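Side-chain contacts in tryptophan decarboxylase 1 (Oryza sativa subsp. japonica, PDB 6KHO), which catalyses the pyridoxal-phosphate-dependent decarboxylation of L-tryptophan to tryptamine, and of 5-hydroxy-L-tryptophan to serotonin, in rice serotonin biosynthesis: residues Ala142-Trp145 / Leu146-Leu150; Glu310-His313 / His314-Val318; Thr107-Ala110 / Ala111-Ala114; Gly126-Trp129 / Gln130-Pro133. All blocks are in the same frame, centred on the assembly; numbering follows the deposited sequence.

How the interactions relate
Interactions 3, 4, 1 and 2 follow in that order along the chain. Interaction 3 opens helix 110-122, interaction 4 leads into helix 133-149, and interaction 1 lies late on that helix. Interactions 1 and 2 touch: R312 NE lies 2.9 Å from L150 O, a probable hydrogen bond, and their centres are 15 Å apart. The other pairs do not meet. Interactions 1, 3 and 4 all contact the second subunit. The side chains of L146 and N108 each lie about 11 Å from that of K330, the cofactor lysine. The side chain of L315 is about 11 Å from bound PLP. That of F127 lies about 4 Å from those of V380 and G381, which bind the cofactor.

Interaction 1: Ala142-Trp145 / Leu146-Leu150; sequences ALDW and LAQML
D144 and Q148 form an i to i+4 side-chain pair on helix 133-149, a helix of the large PLP-binding domain. Four backbone bonds of the alpha-helical type run through this part of the chain, from L146 N to A142 O, A147 N to L143 O, Q148 N to D144 O and M149 N to W145 O. Their lengths are regular, 3.0 Å for M149 N to W145 O, for example. On the outer side of the helix, Q148 NE2 donates to D144 OD1 at 2.8 Å, with an N-H...O angle of 147°. The carboxylate oxygen lies close to the amide plane of Q148, and the amide approaches it nearly end-on to its C-O bond. The two flat groups are still strongly turned against each other, with their planes 76° apart. D144 has CG trans to its backbone N (chi1 -163°), which swings the carboxylate along the helix toward Q148. The extended Q148 chain reaches back to meet it. Q148 NE2 also approaches CD1 of W145, at 4.2 Å. The same NE2 bonds to A68 O of the second subunit, and W145 NE1 bonds to R67 O of that subunit. On the inner side, L146 packs on C340, Y342 and M326 of the central sheet, while M149 meets M393 of helix 386-420. The amide nitrogen of Q148 thus serves two acceptors, one in its own helix and one across the dimer interface. The D144 bond probably helps fix the rotation of this amide, so that it faces the partner subunit.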
ATOM      1  N   ALA A 142      -4.515  13.852 -11.862  1.00 24.20           N
ATOM      2  CA  ALA A 142      -5.567  13.697 -10.858  1.00 25.58           C
ATOM      3  C   ALA A 142      -5.247  14.501  -9.602  1.00 25.11           C
ATOM      4  O   ALA A 142      -6.130  15.140  -9.020  1.00 25.62           O
ATOM      5  CB  ALA A 142      -5.763  12.216 -10.502  1.00 22.13           C
ATOM      6  N   LEU A 143      -3.990  14.483  -9.171  1.00 24.02           N
ATOM      7  CA  LEU A 143      -3.612  15.278  -8.004  1.00 25.29           C
ATOM      8  C   LEU A 143      -3.840  16.762  -8.255  1.00 25.80           C
ATOM      9  O   LEU A 143      -4.333  17.486  -7.380  1.00 25.18           O
ATOM     10  CB  LEU A 143      -2.151  15.021  -7.650  1.00 25.11           C
ATOM     11  CG  LEU A 143      -1.874  13.679  -6.976  1.00 29.49           C
ATOM     12  CD1 LEU A 143      -0.407  13.311  -7.127  1.00 26.32           C
ATOM     13  CD2 LEU A 143      -2.303  13.746  -5.496  1.00 25.85           C
ATOM     14  N   ASP A 144      -3.469  17.229  -9.443  1.00 27.61           N
ATOM     15  CA  ASP A 144      -3.656  18.631  -9.796  1.00 28.03           C
ATOM     16  C   ASP A 144      -5.133  19.008  -9.826  1.00 30.04           C
ATOM     17  O   ASP A 144      -5.519  20.065  -9.316  1.00 26.55           O
ATOM     18  CB  ASP A 144      -3.001  18.905 -11.143  1.00 29.57           C
ATOM     19  CG  ASP A 144      -2.784  20.374 -11.381  1.00 40.90           C
ATOM     20  OD1 ASP A 144      -3.700  21.041 -11.910  1.00 41.96           O
ATOM     21  OD2 ASP A 144      -1.706  20.861 -11.004  1.00 48.51           O
ATOM     22  N   TRP A 145      -5.971  18.168 -10.450  1.00 25.45           N
ATOM     23  CA  TRP A 145      -7.407  18.430 -10.464  1.00 25.92           C
ATOM     24  C   TRP A 145      -7.962  18.528  -9.050  1.00 26.62           C
ATOM     25  O   TRP A 145      -8.757  19.424  -8.749  1.00 29.21           O
ATOM     26  CB  TRP A 145      -8.153  17.324 -11.215  1.00 24.89           C
ATOM     27  CG  TRP A 145      -8.110  17.368 -12.710  1.00 28.77           C
ATOM     28  CD1 TRP A 145      -7.268  18.095 -13.511  1.00 28.56           C
ATOM     29  CD2 TRP A 145      -8.953  16.614 -13.592  1.00 26.15           C
ATOM     30  NE1 TRP A 145      -7.544  17.834 -14.838  1.00 27.38           N
ATOM     31  CE2 TRP A 145      -8.576  16.933 -14.910  1.00 28.27           C
ATOM     32  CE3 TRP A 145      -9.995  15.705 -13.387  1.00 24.48           C
ATOM     33  CZ2 TRP A 145      -9.210  16.367 -16.024  1.00 28.58           C
ATOM     34  CZ3 TRP A 145     -10.624  15.150 -14.486  1.00 27.16           C
ATOM     35  CH2 TRP A 145     -10.225  15.480 -15.791  1.00 27.62           C
ATOM     36  N   LEU A 146      -7.603  17.574  -8.185  1.00 24.19           N
ATOM     37  CA  LEU A 146      -8.093  17.606  -6.803  1.00 26.76           C
ATOM     38  C   LEU A 146      -7.592  18.845  -6.061  1.00 28.23           C
ATOM     39  O   LEU A 146      -8.336  19.464  -5.283  1.00 26.62           O
ATOM     40  CB  LEU A 146      -7.660  16.334  -6.065  1.00 23.04           C
ATOM     41  CG  LEU A 146      -8.013  16.271  -4.570  1.00 26.10           C
ATOM     42  CD1 LEU A 146      -9.534  16.382  -4.351  1.00 24.52           C
ATOM     43  CD2 LEU A 146      -7.472  14.973  -3.963  1.00 27.97           C
ATOM     44  N   ALA A 147      -6.329  19.218  -6.284  1.00 27.81           N
ATOM     45  CA  ALA A 147      -5.810  20.442  -5.682  1.00 27.63           C
ATOM     46  C   ALA A 147      -6.613  21.660  -6.137  1.00 30.13           C
ATOM     47  O   ALA A 147      -6.827  22.597  -5.358  1.00 30.41           O
ATOM     48  CB  ALA A 147      -4.326  20.607  -6.017  1.00 28.18           C
ATOM     49  N   GLN A 148      -7.076  21.661  -7.391  1.00 31.35           N
ATOM     50  CA  GLN A 148      -7.925  22.757  -7.862  1.00 31.09           C
ATOM     51  C   GLN A 148      -9.275  22.749  -7.158  1.00 33.11           C
ATOM     52  O   GLN A 148      -9.762  23.802  -6.733  1.00 32.72           O
ATOM     53  CB  GLN A 148      -8.130  22.677  -9.374  1.00 30.34           C
ATOM     54  CG  GLN A 148      -6.888  22.938 -10.201  1.00 29.84           C
ATOM     55  CD  GLN A 148      -7.145  22.768 -11.686  1.00 34.67           C
ATOM     56  OE1 GLN A 148      -8.100  23.324 -12.228  1.00 31.79           O
ATOM     57  NE2 GLN A 148      -6.298  21.987 -12.352  1.00 31.08           N
ATOM     58  N   MET A 149      -9.901  21.573  -7.027  1.00 31.86           N
ATOM     59  CA  MET A 149     -11.163  21.488  -6.290  1.00 31.28           C
ATOM     60  C   MET A 149     -11.001  21.987  -4.855  1.00 33.38           C
ATOM     61  O   MET A 149     -11.871  22.695  -4.330  1.00 31.00           O
ATOM     62  CB  MET A 149     -11.690  20.051  -6.289  1.00 28.60           C
ATOM     63  CG  MET A 149     -11.978  19.470  -7.667  1.00 32.52           C
ATOM     64  SD  MET A 149     -13.174  18.118  -7.616  1.00 35.03           S
ATOM     65  CE  MET A 149     -12.383  16.948  -6.503  1.00 33.07           C
ATOM     66  N   LEU A 150      -9.901  21.612  -4.201  1.00 29.26           N
ATOM     67  CA  LEU A 150      -9.635  22.019  -2.826  1.00 31.10           C
ATOM     68  C   LEU A 150      -9.172  23.460  -2.721  1.00 35.21           C
ATOM     69  O   LEU A 150      -9.019  23.967  -1.603  1.00 34.90           O
ATOM     70  CB  LEU A 150      -8.560  21.130  -2.200  1.00 29.95           C
ATOM     71  CG  LEU A 150      -8.901  19.659  -1.987  1.00 32.61           C
ATOM     72  CD1 LEU A 150      -7.642  18.880  -1.612  1.00 30.11           C
ATOM     73  CD2 LEU A 150      -9.950  19.543  -0.906  1.00 33.52           C
TER

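Interaction 2: Glu310-His313 / His314-Val318; sequences EFRH and HLDGV
Three backbone bonds, H314 N to F311 O, L315 N to R312 O and D316 N to H313 O, each 3.1 Å long, wind this turn, and a short 3-10 segment runs through H314 and L315. The donors sit well above the carbonyl planes, 40° to 67° out of them. The imidazoles of H313 and H314 lie alongside each other and point the same way. H313 CE1 comes over the H314 ring, 3.4 Å from H314 NE2. The ring centroids are 4.0 Å apart, so the pair is close but oblique. H313 holds CG between its backbone N and carbonyl carbon, which lays its ring above H314. This turn belongs to the long loop joining strands 294-298 and 323-326 of the large domain's central sheet. A type II beta turn from L315 to V318 follows, with G317 at its left-handed corner. R312 bends back at CG over the turn. L315 CB lies under one face of its guanidinium, 3.6 Å from R312 NH1. D316 OD1 sits at the edge, making a long salt bridge of 3.3 Å to R312 NH1. The stronger hold is outside the turn: R312 NE bonds to L150 O and R312 NH2 to N151 O.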
ATOM      1  N   GLU A 310     -18.077  26.734   1.612  1.00 40.07           N
ATOM      2  CA  GLU A 310     -18.454  26.970   3.000  1.00 42.42           C
ATOM      3  C   GLU A 310     -17.608  26.182   3.996  1.00 43.23           C
ATOM      4  O   GLU A 310     -17.700  26.444   5.199  1.00 42.59           O
ATOM      5  CB  GLU A 310     -19.935  26.641   3.197  1.00 42.01           C
ATOM      6  CG  GLU A 310     -20.249  25.162   3.128  1.00 42.85           C
ATOM      7  CD  GLU A 310     -20.741  24.719   1.755  1.00 43.47           C
ATOM      8  OE1 GLU A 310     -21.494  23.717   1.703  1.00 44.23           O
ATOM      9  OE2 GLU A 310     -20.379  25.359   0.738  1.00 39.90           O
ATOM     10  N   PHE A 311     -16.798  25.221   3.539  1.00 39.01           N
ATOM     11  CA  PHE A 311     -15.899  24.489   4.421  1.00 39.44           C
ATOM     12  C   PHE A 311     -14.437  24.846   4.211  1.00 37.32           C
ATOM     13  O   PHE A 311     -13.603  24.494   5.054  1.00 36.47           O
ATOM     14  CB  PHE A 311     -16.072  22.970   4.236  1.00 40.69           C
ATOM     15  CG  PHE A 311     -17.443  22.474   4.594  1.00 41.08           C
ATOM     16  CD1 PHE A 311     -17.825  22.368   5.922  1.00 40.83           C
ATOM     17  CD2 PHE A 311     -18.351  22.118   3.605  1.00 40.58           C
ATOM     18  CE1 PHE A 311     -19.085  21.919   6.257  1.00 42.25           C
ATOM     19  CE2 PHE A 311     -19.615  21.677   3.936  1.00 43.23           C
ATOM     20  CZ  PHE A 311     -19.984  21.575   5.263  1.00 39.27           C
ATOM     21  N   ARG A 312     -14.105  25.535   3.117  1.00 36.92           N
ATOM     22  CA  ARG A 312     -12.709  25.784   2.784  1.00 36.95           C
ATOM     23  C   ARG A 312     -12.007  26.661   3.823  1.00 39.42           C
ATOM     24  O   ARG A 312     -10.770  26.677   3.872  1.00 38.38           O
ATOM     25  CB  ARG A 312     -12.645  26.396   1.375  1.00 39.51           C
ATOM     26  CG  ARG A 312     -11.256  26.677   0.810  1.00 37.16           C
ATOM     27  CD  ARG A 312     -10.255  25.545   1.035  1.00 35.03           C
ATOM     28  NE  ARG A 312      -8.948  25.935   0.513  1.00 33.55           N
ATOM     29  CZ  ARG A 312      -8.126  26.798   1.111  1.00 37.73           C
ATOM     30  NH1 ARG A 312      -8.463  27.355   2.274  1.00 36.98           N
ATOM     31  NH2 ARG A 312      -6.967  27.108   0.545  1.00 36.73           N
ATOM     32  N   HIS A 313     -12.760  27.348   4.694  1.00 37.66           N
ATOM     33  CA  HIS A 313     -12.118  28.160   5.728  1.00 39.20           C
ATOM     34  C   HIS A 313     -11.362  27.320   6.750  1.00 40.71           C
ATOM     35  O   HIS A 313     -10.442  27.837   7.397  1.00 39.33           O
ATOM     36  CB  HIS A 313     -13.146  29.038   6.448  1.00 39.99           C
ATOM     37  CG  HIS A 313     -14.154  28.264   7.239  1.00 40.48           C
ATOM     38  ND1 HIS A 313     -13.978  27.957   8.571  1.00 40.85           N
ATOM     39  CD2 HIS A 313     -15.349  27.733   6.883  1.00 39.29           C
ATOM     40  CE1 HIS A 313     -15.020  27.270   9.003  1.00 38.21           C
ATOM     41  NE2 HIS A 313     -15.865  27.118   7.999  1.00 40.61           N
ATOM     42  N   HIS A 314     -11.720  26.040   6.909  1.00 36.55           N
ATOM     43  CA  HIS A 314     -10.978  25.175   7.821  1.00 37.26           C
ATOM     44  C   HIS A 314      -9.541  24.958   7.378  1.00 36.50           C
ATOM     45  O   HIS A 314      -8.734  24.457   8.170  1.00 33.76           O
ATOM     46  CB  HIS A 314     -11.674  23.815   7.960  1.00 35.79           C
ATOM     47  CG  HIS A 314     -12.997  23.886   8.656  1.00 39.02           C
ATOM     48  ND1 HIS A 314     -13.125  24.275   9.973  1.00 37.71           N
ATOM     49  CD2 HIS A 314     -14.251  23.625   8.216  1.00 39.76           C
ATOM     50  CE1 HIS A 314     -14.400  24.241  10.316  1.00 40.47           C
ATOM     51  NE2 HIS A 314     -15.105  23.850   9.268  1.00 40.59           N
ATOM     52  N   LEU A 315      -9.205  25.296   6.136  1.00 34.61           N
ATOM     53  CA  LEU A 315      -7.847  25.136   5.636  1.00 36.16           C
ATOM     54  C   LEU A 315      -7.105  26.461   5.525  1.00 38.92           C
ATOM     55  O   LEU A 315      -5.988  26.491   5.000  1.00 39.80           O
ATOM     56  CB  LEU A 315      -7.861  24.427   4.279  1.00 35.32           C
ATOM     57  CG  LEU A 315      -8.186  22.933   4.314  1.00 35.53           C
ATOM     58  CD1 LEU A 315      -8.027  22.328   2.912  1.00 31.71           C
ATOM     59  CD2 LEU A 315      -7.287  22.232   5.324  1.00 34.38           C
ATOM     60  N   ASP A 316      -7.693  27.561   5.995  1.00 40.35           N
ATOM     61  CA  ASP A 316      -6.972  28.830   5.964  1.00 40.79           C
ATOM     62  C   ASP A 316      -5.658  28.705   6.731  1.00 38.72           C
ATOM     63  O   ASP A 316      -5.611  28.143   7.830  1.00 39.55           O
ATOM     64  CB  ASP A 316      -7.842  29.949   6.533  1.00 43.02           C
ATOM     65  CG  ASP A 316      -8.994  30.312   5.598  1.00 47.61           C
ATOM     66  OD1 ASP A 316      -9.103  29.691   4.514  1.00 47.07           O
ATOM     67  OD2 ASP A 316      -9.789  31.210   5.943  1.00 48.89           O
ATOM     68  N   GLY A 317      -4.581  29.186   6.124  1.00 37.31           N
ATOM     69  CA  GLY A 317      -3.254  29.017   6.667  1.00 35.77           C
ATOM     70  C   GLY A 317      -2.462  27.891   6.041  1.00 36.83           C
ATOM     71  O   GLY A 317      -1.249  27.798   6.289  1.00 33.85           O
ATOM     72  N   VAL A 318      -3.112  27.030   5.241  1.00 34.79           N
ATOM     73  CA  VAL A 318      -2.410  25.912   4.617  1.00 33.21           C
ATOM     74  C   VAL A 318      -1.283  26.417   3.727  1.00 33.18           C
ATOM     75  O   VAL A 318      -0.272  25.728   3.542  1.00 33.89           O
ATOM     76  CB  VAL A 318      -3.401  25.019   3.833  1.00 34.81           C
ATOM     77  CG1 VAL A 318      -3.953  25.757   2.623  1.00 36.05           C
ATOM     78  CG2 VAL A 318      -2.726  23.734   3.403  1.00 33.99           C
TER

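Interaction 3: Thr107-Ala110 / Ala111-Ala114; sequences TNSA and AAIA
The N108 amide carries I113 against one side of its plane: I113 CD1 is 3.6 Å from N108 ND2, and I113 CG1 is 3.6 Å from N108 OD1. The two side chains cross at about a right angle. N108 OD1 also takes a weak bond from S109 N, while N108 ND2 donates to S120 O of the second subunit, so both ends of the buried amide are engaged. These residues lead into helix 110-122, and S109 is its N-cap. S109 OG accepts from A112 N at 3.3 Å, the usual capping bond. The torsion that places it there (chi1 66°) sets OG between the backbone N and carbonyl carbon of S109. S109 OG bonds in addition to M333 O, so the cap ties the helix start to the chain just after the cofactor lysine K330. S109 O receives I113 N at 3.1 Å in a nearly straight bond, with an N-H...O angle of 172°. A114 N then reaches A110 O at 2.9 Å and continues the helix. A111 N, in the first turn, is met by Y396 OH. I113 CG1 packs 3.4 Å from S109 O. L117 of the second subunit packs on I113, and F77 of that subunit on A114.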
ATOM      1  N   THR A 107     -16.763   5.716   1.501  1.00 30.03           N
ATOM      2  CA  THR A 107     -17.686   6.031   0.418  1.00 29.74           C
ATOM      3  C   THR A 107     -17.116   5.535  -0.908  1.00 29.60           C
ATOM      4  O   THR A 107     -15.900   5.448  -1.093  1.00 32.33           O
ATOM      5  CB  THR A 107     -18.000   7.537   0.360  1.00 32.40           C
ATOM      6  OG1 THR A 107     -16.835   8.311   0.005  1.00 30.33           O
ATOM      7  CG2 THR A 107     -18.538   8.025   1.714  1.00 31.58           C
ATOM      8  N   ASN A 108     -18.010   5.151  -1.814  1.00 29.11           N
ATOM      9  CA  ASN A 108     -17.612   4.429  -3.014  1.00 29.15           C
ATOM     10  C   ASN A 108     -18.483   4.880  -4.182  1.00 30.16           C
ATOM     11  O   ASN A 108     -19.485   5.584  -4.009  1.00 28.81           O
ATOM     12  CB  ASN A 108     -17.718   2.907  -2.780  1.00 28.70           C
ATOM     13  CG  ASN A 108     -16.668   2.115  -3.534  1.00 30.94           C
ATOM     14  OD1 ASN A 108     -15.941   2.652  -4.377  1.00 27.94           O
ATOM     15  ND2 ASN A 108     -16.587   0.817  -3.235  1.00 29.39           N
ATOM     16  N   SER A 109     -18.102   4.453  -5.389  1.00 29.69           N
ATOM     17  CA  SER A 109     -18.853   4.823  -6.580  1.00 29.66           C
ATOM     18  C   SER A 109     -18.549   3.834  -7.695  1.00 27.20           C
ATOM     19  O   SER A 109     -17.482   3.208  -7.720  1.00 25.93           O
ATOM     20  CB  SER A 109     -18.528   6.252  -7.038  1.00 29.06           C
ATOM     21  OG  SER A 109     -17.174   6.367  -7.479  1.00 27.38           O
ATOM     22  N   ALA A 110     -19.501   3.710  -8.623  1.00 25.12           N
ATOM     23  CA  ALA A 110     -19.309   2.804  -9.755  1.00 25.73           C
ATOM     24  C   ALA A 110     -18.086   3.194 -10.579  1.00 25.36           C
ATOM     25  O   ALA A 110     -17.339   2.323 -11.038  1.00 25.94           O
ATOM     26  CB  ALA A 110     -20.564   2.783 -10.628  1.00 25.28           C
ATOM     27  N   ALA A 111     -17.848   4.501 -10.751  1.00 26.75           N
ATOM     28  CA  ALA A 111     -16.685   4.943 -11.519  1.00 28.45           C
ATOM     29  C   ALA A 111     -15.380   4.512 -10.857  1.00 26.61           C
ATOM     30  O   ALA A 111     -14.434   4.106 -11.544  1.00 26.32           O
ATOM     31  CB  ALA A 111     -16.706   6.461 -11.698  1.00 26.41           C
ATOM     32  N   ALA A 112     -15.309   4.592  -9.528  1.00 23.91           N
ATOM     33  CA  ALA A 112     -14.070   4.247  -8.837  1.00 26.08           C
ATOM     34  C   ALA A 112     -13.808   2.750  -8.881  1.00 25.41           C
ATOM     35  O   ALA A 112     -12.668   2.322  -9.089  1.00 25.38           O
ATOM     36  CB  ALA A 112     -14.110   4.729  -7.384  1.00 25.51           C
ATOM     37  N   ILE A 113     -14.852   1.942  -8.676  1.00 25.21           N
ATOM     38  CA  ILE A 113     -14.706   0.491  -8.780  1.00 27.30           C
ATOM     39  C   ILE A 113     -14.303   0.097 -10.197  1.00 25.60           C
ATOM     40  O   ILE A 113     -13.423  -0.749 -10.392  1.00 24.86           O
ATOM     41  CB  ILE A 113     -16.005  -0.212  -8.350  1.00 27.55           C
ATOM     42  CG1 ILE A 113     -16.305   0.086  -6.877  1.00 26.72           C
ATOM     43  CG2 ILE A 113     -15.876  -1.705  -8.563  1.00 26.50           C
ATOM     44  CD1 ILE A 113     -17.776  -0.162  -6.498  1.00 27.13           C
ATOM     45  N   ALA A 114     -14.931   0.715 -11.204  1.00 23.83           N
ATOM     46  CA  ALA A 114     -14.561   0.471 -12.596  1.00 24.89           C
ATOM     47  C   ALA A 114     -13.099   0.806 -12.842  1.00 26.06           C
ATOM     48  O   ALA A 114     -12.356   0.018 -13.445  1.00 26.20           O
ATOM     49  CB  ALA A 114     -15.459   1.294 -13.530  1.00 26.15           C
TER

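Interaction 4: Gly126-Trp129 / Gln130-Pro133; sequences GFTW and QASP
P133 lies over the six-membered ring of W129. P133 CG is 3.7 Å from the ring centroid and 10° off the ring normal, a CH-pi contact over the face. P133 CB adds to it at 3.6 Å from W129 CE2. W129 reaches this position with CG trans to its backbone N (chi1 176°). T128 OG1 accepts from A131 N at 3.1 Å. A131 CB touches F127 CE1 at 3.5 Å. The backbone forms a type I beta turn from W129 to S132, closed by S132 N donating to W129 O at 3.0 Å. A water donates to both T128 O and S132 O, each at 2.7 Å, and links the two. Further out, W129 NE1 bonds to E137 OE2 and W129 N to D372 OD1. The second subunit also takes part: its T93 OG1 bonds to Q130 O, its W95 to A131 O, and its F103 meets F127 edge-to-face. S132 sits at the N-cap position of helix 133-149, but its side chain makes no capping bond; S132 OG bonds to T93 N of the second subunit instead. With F127 beside the cofactor-binding residues V380 and G381, this loop lies at the dimer interface, where fold type I PLP enzymes build their active sites.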
ATOM      1  N   GLY A 126       4.286   1.182 -11.593  1.00 27.93           N
ATOM      2  CA  GLY A 126       4.772   2.491 -11.990  1.00 27.17           C
ATOM      3  C   GLY A 126       5.870   3.111 -11.147  1.00 26.55           C
ATOM      4  O   GLY A 126       5.760   4.282 -10.785  1.00 26.14           O
ATOM      5  N   PHE A 127       6.941   2.361 -10.858  1.00 26.89           N
ATOM      6  CA  PHE A 127       8.017   2.902 -10.030  1.00 26.26           C
ATOM      7  C   PHE A 127       8.707   4.087 -10.709  1.00 25.85           C
ATOM      8  O   PHE A 127       9.136   5.030 -10.037  1.00 26.86           O
ATOM      9  CB  PHE A 127       9.040   1.818  -9.676  1.00 24.56           C
ATOM     10  CG  PHE A 127       9.211   0.713 -10.701  1.00 27.23           C
ATOM     11  CD1 PHE A 127       9.855   0.938 -11.911  1.00 28.33           C
ATOM     12  CD2 PHE A 127       8.818  -0.582 -10.399  1.00 29.15           C
ATOM     13  CE1 PHE A 127      10.043  -0.110 -12.828  1.00 28.20           C
ATOM     14  CE2 PHE A 127       8.998  -1.629 -11.300  1.00 30.00           C
ATOM     15  CZ  PHE A 127       9.610  -1.400 -12.518  1.00 28.35           C
ATOM     16  N   THR A 128       8.834   4.049 -12.035  1.00 25.40           N
ATOM     17  CA  THR A 128       9.355   5.165 -12.810  1.00 25.38           C
ATOM     18  C   THR A 128       8.325   5.579 -13.852  1.00 25.31           C
ATOM     19  O   THR A 128       7.425   4.803 -14.221  1.00 22.21           O
ATOM     20  CB  THR A 128      10.679   4.821 -13.525  1.00 25.11           C
ATOM     21  OG1 THR A 128      10.470   3.739 -14.440  1.00 23.74           O
ATOM     22  CG2 THR A 128      11.796   4.452 -12.518  1.00 23.44           C
ATOM     23  N   TRP A 129       8.476   6.826 -14.314  1.00 23.98           N
ATOM     24  CA  TRP A 129       7.696   7.321 -15.449  1.00 23.91           C
ATOM     25  C   TRP A 129       7.819   6.383 -16.648  1.00 23.97           C
ATOM     26  O   TRP A 129       6.816   5.988 -17.245  1.00 23.88           O
ATOM     27  CB  TRP A 129       8.160   8.744 -15.799  1.00 23.24           C
ATOM     28  CG  TRP A 129       7.483   9.341 -17.025  1.00 24.77           C
ATOM     29  CD1 TRP A 129       6.353  10.104 -17.046  1.00 27.23           C
ATOM     30  CD2 TRP A 129       7.899   9.206 -18.393  1.00 23.77           C
ATOM     31  NE1 TRP A 129       6.024  10.437 -18.350  1.00 26.27           N
ATOM     32  CE2 TRP A 129       6.970   9.915 -19.188  1.00 23.75           C
ATOM     33  CE3 TRP A 129       8.984   8.580 -19.017  1.00 22.30           C
ATOM     34  CZ2 TRP A 129       7.077   9.997 -20.585  1.00 25.30           C
ATOM     35  CZ3 TRP A 129       9.081   8.646 -20.419  1.00 26.42           C
ATOM     36  CH2 TRP A 129       8.129   9.350 -21.178  1.00 26.88           C
ATOM     37  N   GLN A 130       9.044   5.975 -16.984  1.00 24.17           N
ATOM     38  CA  GLN A 130       9.252   5.134 -18.155  1.00 27.47           C
ATOM     39  C   GLN A 130       8.568   3.779 -18.010  1.00 27.41           C
ATOM     40  O   GLN A 130       8.084   3.220 -19.011  1.00 25.57           O
ATOM     41  CB  GLN A 130      10.750   4.937 -18.405  1.00 26.25           C
ATOM     42  CG  GLN A 130      11.048   4.150 -19.680  1.00 29.30           C
ATOM     43  CD  GLN A 130      10.462   4.807 -20.912  1.00 33.65           C
ATOM     44  OE1 GLN A 130       9.321   4.523 -21.319  1.00 33.24           O
ATOM     45  NE2 GLN A 130      11.238   5.693 -21.519  1.00 26.06           N
ATOM     46  N   ALA A 131       8.518   3.249 -16.774  1.00 26.55           N
ATOM     47  CA  ALA A 131       7.840   1.989 -16.460  1.00 31.21           C
ATOM     48  C   ALA A 131       6.387   1.963 -16.884  1.00 35.73           C
ATOM     49  O   ALA A 131       5.825   0.866 -17.005  1.00 36.89           O
ATOM     50  CB  ALA A 131       7.863   1.708 -14.956  1.00 31.17           C
ATOM     51  N   SER A 132       5.753   3.156 -17.076  1.00 33.20           N
ATOM     52  CA  SER A 132       4.451   3.363 -17.713  1.00 25.73           C
ATOM     53  C   SER A 132       4.059   4.840 -17.683  1.00 26.88           C
ATOM     54  O   SER A 132       3.466   5.304 -16.695  1.00 25.62           O
ATOM     55  CB  SER A 132       3.358   2.535 -17.028  1.00 28.71           C
ATOM     56  OG  SER A 132       2.197   2.539 -17.829  1.00 31.24           O
ATOM     57  N   PRO A 133       4.368   5.603 -18.741  1.00 24.76           N
ATOM     58  CA  PRO A 133       4.144   7.058 -18.689  1.00 23.88           C
ATOM     59  C   PRO A 133       2.740   7.479 -18.283  1.00 24.32           C
ATOM     60  O   PRO A 133       2.597   8.354 -17.426  1.00 22.78           O
ATOM     61  CB  PRO A 133       4.500   7.490 -20.118  1.00 25.34           C
ATOM     62  CG  PRO A 133       5.637   6.581 -20.475  1.00 25.01           C
ATOM     63  CD  PRO A 133       5.205   5.220 -19.898  1.00 24.28           C
TER
HETATM   64  O   HOH W   1       4.702   5.155 -14.320  1.00 25.39           O